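Side-chain contact in uncharacterized protein (Treponema denticola ATCC 35404, PDB 6R9N), which serves as an iron and oxygen sensor in bacterial chemotaxis, holding a di-iron centre that stabilises a peroxy species: residues A[194-199]-A[238-243]. Sequence-based numbering, arbitrary orientation.
Sequences GFHVRY and LNWLSG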
ATOM      1  N   GLY A 194      -1.963 -18.090  -5.604  1.00 32.03           N
ATOM      2  CA  GLY A 194      -2.963 -17.351  -4.854  1.00 28.98           C
ATOM      3  C   GLY A 194      -2.634 -15.874  -4.753  1.00 31.12           C
ATOM      4  O   GLY A 194      -3.508 -15.020  -4.921  1.00 25.45           O
ATOM      5  N   PHE A 195      -1.365 -15.552  -4.489  1.00 26.53           N
ATOM      6  CA  PHE A 195      -0.967 -14.153  -4.363  1.00 25.42           C
ATOM      7  C   PHE A 195      -1.205 -13.384  -5.662  1.00 27.43           C
ATOM      8  O   PHE A 195      -1.759 -12.277  -5.646  1.00 26.52           O
ATOM      9  CB  PHE A 195       0.496 -14.066  -3.934  1.00 26.70           C
ATOM     10  CG  PHE A 195       0.986 -12.665  -3.742  1.00 27.17           C
ATOM     11  CD1 PHE A 195       0.734 -11.988  -2.557  1.00 26.09           C
ATOM     12  CD2 PHE A 195       1.705 -12.025  -4.743  1.00 25.50           C
ATOM     13  CE1 PHE A 195       1.201 -10.697  -2.364  1.00 26.90           C
ATOM     14  CE2 PHE A 195       2.146 -10.721  -4.576  1.00 26.81           C
ATOM     15  CZ  PHE A 195       1.901 -10.058  -3.383  1.00 26.33           C
ATOM     16  N   HIS A 196      -0.794 -13.944  -6.808  1.00 24.76           N
ATOM     17  CA  HIS A 196      -0.957 -13.189  -8.051  1.00 24.88           C
ATOM     18  C   HIS A 196      -2.424 -13.121  -8.475  1.00 24.93           C
ATOM     19  O   HIS A 196      -2.895 -12.079  -8.958  1.00 22.04           O
ATOM     20  CB  HIS A 196      -0.070 -13.777  -9.152  1.00 24.76           C
ATOM     21  CG  HIS A 196       1.391 -13.483  -8.963  1.00 22.59           C
ATOM     22  ND1 HIS A 196       2.187 -14.197  -8.096  1.00 23.87           N
ATOM     23  CD2 HIS A 196       2.189 -12.531  -9.506  1.00 22.44           C
ATOM     24  CE1 HIS A 196       3.419 -13.716  -8.130  1.00 28.39           C
ATOM     25  NE2 HIS A 196       3.445 -12.699  -8.973  1.00 23.26           N
ATOM     26  N   VAL A 197      -3.172 -14.209  -8.272  1.00 26.70           N
ATOM     27  CA  VAL A 197      -4.590 -14.198  -8.619  1.00 25.77           C
ATOM     28  C   VAL A 197      -5.325 -13.110  -7.844  1.00 26.61           C
ATOM     29  O   VAL A 197      -6.212 -12.435  -8.384  1.00 27.59           O
ATOM     30  CB  VAL A 197      -5.218 -15.584  -8.367  1.00 28.31           C
ATOM     31  CG1 VAL A 197      -6.744 -15.478  -8.285  1.00 27.73           C
ATOM     32  CG2 VAL A 197      -4.800 -16.563  -9.446  1.00 29.33           C
ATOM     33  N   ARG A 198      -4.969 -12.914  -6.567  1.00 28.20           N
ATOM     34  CA  ARG A 198      -5.743 -12.022  -5.706  1.00 27.70           C
ATOM     35  C   ARG A 198      -5.205 -10.597  -5.662  1.00 26.75           C
ATOM     36  O   ARG A 198      -6.001  -9.655  -5.567  1.00 26.07           O
ATOM     37  CB  ARG A 198      -5.815 -12.592  -4.286  1.00 25.90           C
ATOM     38  CG  ARG A 198      -6.582 -11.712  -3.269  1.00 30.10           C
ATOM     39  CD  ARG A 198      -8.099 -11.520  -3.615  1.00 30.67           C
ATOM     40  NE  ARG A 198      -8.732 -10.637  -2.627  1.00 28.07           N
ATOM     41  CZ  ARG A 198      -8.709  -9.305  -2.702  1.00 29.43           C
ATOM     42  NH1 ARG A 198      -8.111  -8.700  -3.735  1.00 23.08           N
ATOM     43  NH2 ARG A 198      -9.279  -8.576  -1.752  1.00 20.95           N
ATOM     44  N   TYR A 199      -3.887 -10.398  -5.752  1.00 26.18           N
ATOM     45  CA  TYR A 199      -3.293  -9.070  -5.571  1.00 24.42           C
ATOM     46  C   TYR A 199      -3.012  -8.320  -6.875  1.00 22.71           C
ATOM     47  O   TYR A 199      -2.989  -7.088  -6.867  1.00 23.31           O
ATOM     48  CB  TYR A 199      -1.978  -9.164  -4.781  1.00 24.26           C
ATOM     49  CG  TYR A 199      -2.071  -9.580  -3.325  1.00 25.88           C
ATOM     50  CD1 TYR A 199      -2.471 -10.866  -2.963  1.00 24.78           C
ATOM     51  CD2 TYR A 199      -1.705  -8.697  -2.308  1.00 24.14           C
ATOM     52  CE1 TYR A 199      -2.526 -11.254  -1.619  1.00 22.31           C
ATOM     53  CE2 TYR A 199      -1.750  -9.069  -0.971  1.00 22.26           C
ATOM     54  CZ  TYR A 199      -2.160 -10.349  -0.634  1.00 24.22           C
ATOM     55  OH  TYR A 199      -2.191 -10.719   0.693  1.00 22.20           O
ATOM     56  N   LEU A 238       7.045 -15.494 -17.094  1.00 28.88           N
ATOM     57  CA  LEU A 238       6.397 -14.524 -17.973  1.00 29.88           C
ATOM     58  C   LEU A 238       5.251 -15.156 -18.756  1.00 31.58           C
ATOM     59  O   LEU A 238       4.178 -14.550 -18.892  1.00 30.87           O
ATOM     60  CB  LEU A 238       7.422 -13.913 -18.928  1.00 32.75           C
ATOM     61  CG  LEU A 238       8.535 -13.125 -18.243  1.00 30.48           C
ATOM     62  CD1 LEU A 238       9.485 -12.479 -19.248  1.00 32.45           C
ATOM     63  CD2 LEU A 238       7.915 -12.089 -17.329  1.00 32.55           C
ATOM     64  N   ASN A 239       5.447 -16.376 -19.269  1.00 29.84           N
ATOM     65  CA  ASN A 239       4.376 -17.032 -20.020  1.00 34.26           C
ATOM     66  C   ASN A 239       3.163 -17.274 -19.134  1.00 35.80           C
ATOM     67  O   ASN A 239       2.023 -16.997 -19.535  1.00 34.40           O
ATOM     68  CB  ASN A 239       4.866 -18.356 -20.617  1.00 33.50           C
ATOM     69  CG  ASN A 239       5.883 -18.157 -21.725  1.00 41.32           C
ATOM     70  OD1 ASN A 239       6.025 -17.055 -22.275  1.00 43.93           O
ATOM     71  ND2 ASN A 239       6.605 -19.227 -22.061  1.00 42.83           N
ATOM     72  N   TRP A 240       3.397 -17.753 -17.909  1.00 29.94           N
ATOM     73  CA  TRP A 240       2.300 -18.013 -16.982  1.00 31.77           C
ATOM     74  C   TRP A 240       1.552 -16.726 -16.632  1.00 34.22           C
ATOM     75  O   TRP A 240       0.314 -16.693 -16.625  1.00 30.99           O
ATOM     76  CB  TRP A 240       2.845 -18.691 -15.730  1.00 26.94           C
ATOM     77  CG  TRP A 240       1.871 -18.774 -14.605  1.00 29.85           C
ATOM     78  CD1 TRP A 240       0.885 -19.704 -14.437  1.00 30.69           C
ATOM     79  CD2 TRP A 240       1.800 -17.904 -13.469  1.00 28.15           C
ATOM     80  NE1 TRP A 240       0.201 -19.467 -13.265  1.00 33.59           N
ATOM     81  CE2 TRP A 240       0.742 -18.367 -12.653  1.00 30.02           C
ATOM     82  CE3 TRP A 240       2.529 -16.781 -13.060  1.00 27.02           C
ATOM     83  CZ2 TRP A 240       0.404 -17.750 -11.455  1.00 29.43           C
ATOM     84  CZ3 TRP A 240       2.188 -16.165 -11.875  1.00 26.61           C
ATOM     85  CH2 TRP A 240       1.132 -16.650 -11.085  1.00 30.56           C
ATOM     86  N   LEU A 241       2.293 -15.653 -16.337  1.00 32.79           N
ATOM     87  CA  LEU A 241       1.662 -14.414 -15.888  1.00 30.52           C
ATOM     88  C   LEU A 241       0.815 -13.779 -16.987  1.00 37.13           C
ATOM     89  O   LEU A 241      -0.290 -13.286 -16.720  1.00 33.99           O
ATOM     90  CB  LEU A 241       2.733 -13.429 -15.410  1.00 29.68           C
ATOM     91  CG  LEU A 241       2.188 -12.130 -14.808  1.00 33.63           C
ATOM     92  CD1 LEU A 241       1.228 -12.421 -13.639  1.00 26.18           C
ATOM     93  CD2 LEU A 241       3.317 -11.193 -14.381  1.00 26.43           C
ATOM     94  N   SER A 242       1.301 -13.805 -18.235  1.00 30.66           N
ATOM     95  CA  SER A 242       0.621 -13.081 -19.302  1.00 33.14           C
ATOM     96  C   SER A 242      -0.786 -13.607 -19.541  1.00 32.91           C
ATOM     97  O   SER A 242      -1.652 -12.855 -19.993  1.00 32.24           O
ATOM     98  CB  SER A 242       1.436 -13.151 -20.593  1.00 33.00           C
ATOM     99  OG  SER A 242       1.450 -14.476 -21.081  1.00 38.21           O
ATOM    100  N   GLY A 243      -1.044 -14.873 -19.222  1.00 33.50           N
ATOM    101  CA  GLY A 243      -2.366 -15.441 -19.353  1.00 27.59           C
ATOM    102  C   GLY A 243      -3.172 -15.530 -18.076  1.00 37.74           C
ATOM    103  O   GLY A 243      -4.271 -16.091 -18.100  1.00 36.32           O
TER
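The six-membered ring of Trp240 points its outer edge at one face of the His196 imidazole, a T-shaped pair with centroids 5.4 Å apart and planes at 81°. Its leading atom, CH2, lies 3.7 Å from CB of His196, while CZ3 stands over the imidazole near the rim, 4.0 Å from His196 CG. The CB of Trp240 already points at helix 185-199, and with CG anti to the backbone N (chi1 169°) the indole reaches across to it from helix 232-242. Beside it, Leu241 is the looser neighbour: one methyl, CD1, comes within 4.2 Å of His196 CD2, adding a thin aliphatic flank to the aromatic pair. On the opposite face of the imidazole lies CD2 of Phe195, also offset toward the rim, so aromatic atoms lie over both faces of the ring. Both imidazole nitrogens are hydrogen-bonded: ND1 donates to the carbonyl oxygen of Ile192, one turn back, and NE2 accepts from the backbone N-H of Gly169, which should fix the rotation of the ring. In this metallo-beta-lactamase-like fold of the ODP family, the contact joins helix 185-199 to helix 232-242 in a second layer behind the di-iron site: Phe195 touches the bound peroxide, whereas the side chain of His196 is about 10 Å from it. Trp240 also packs on Leu189 and Ile192, an earlier part of helix 185-199. The tight side of the contact is thus the buried imidazole with the buried Leu241 next to it, whereas the indole, for all its close approach to His196, remains partly open to solvent. Arg198, farther along helix 185-199, forms a salt bridge through its NE with Asp126 of the second subunit.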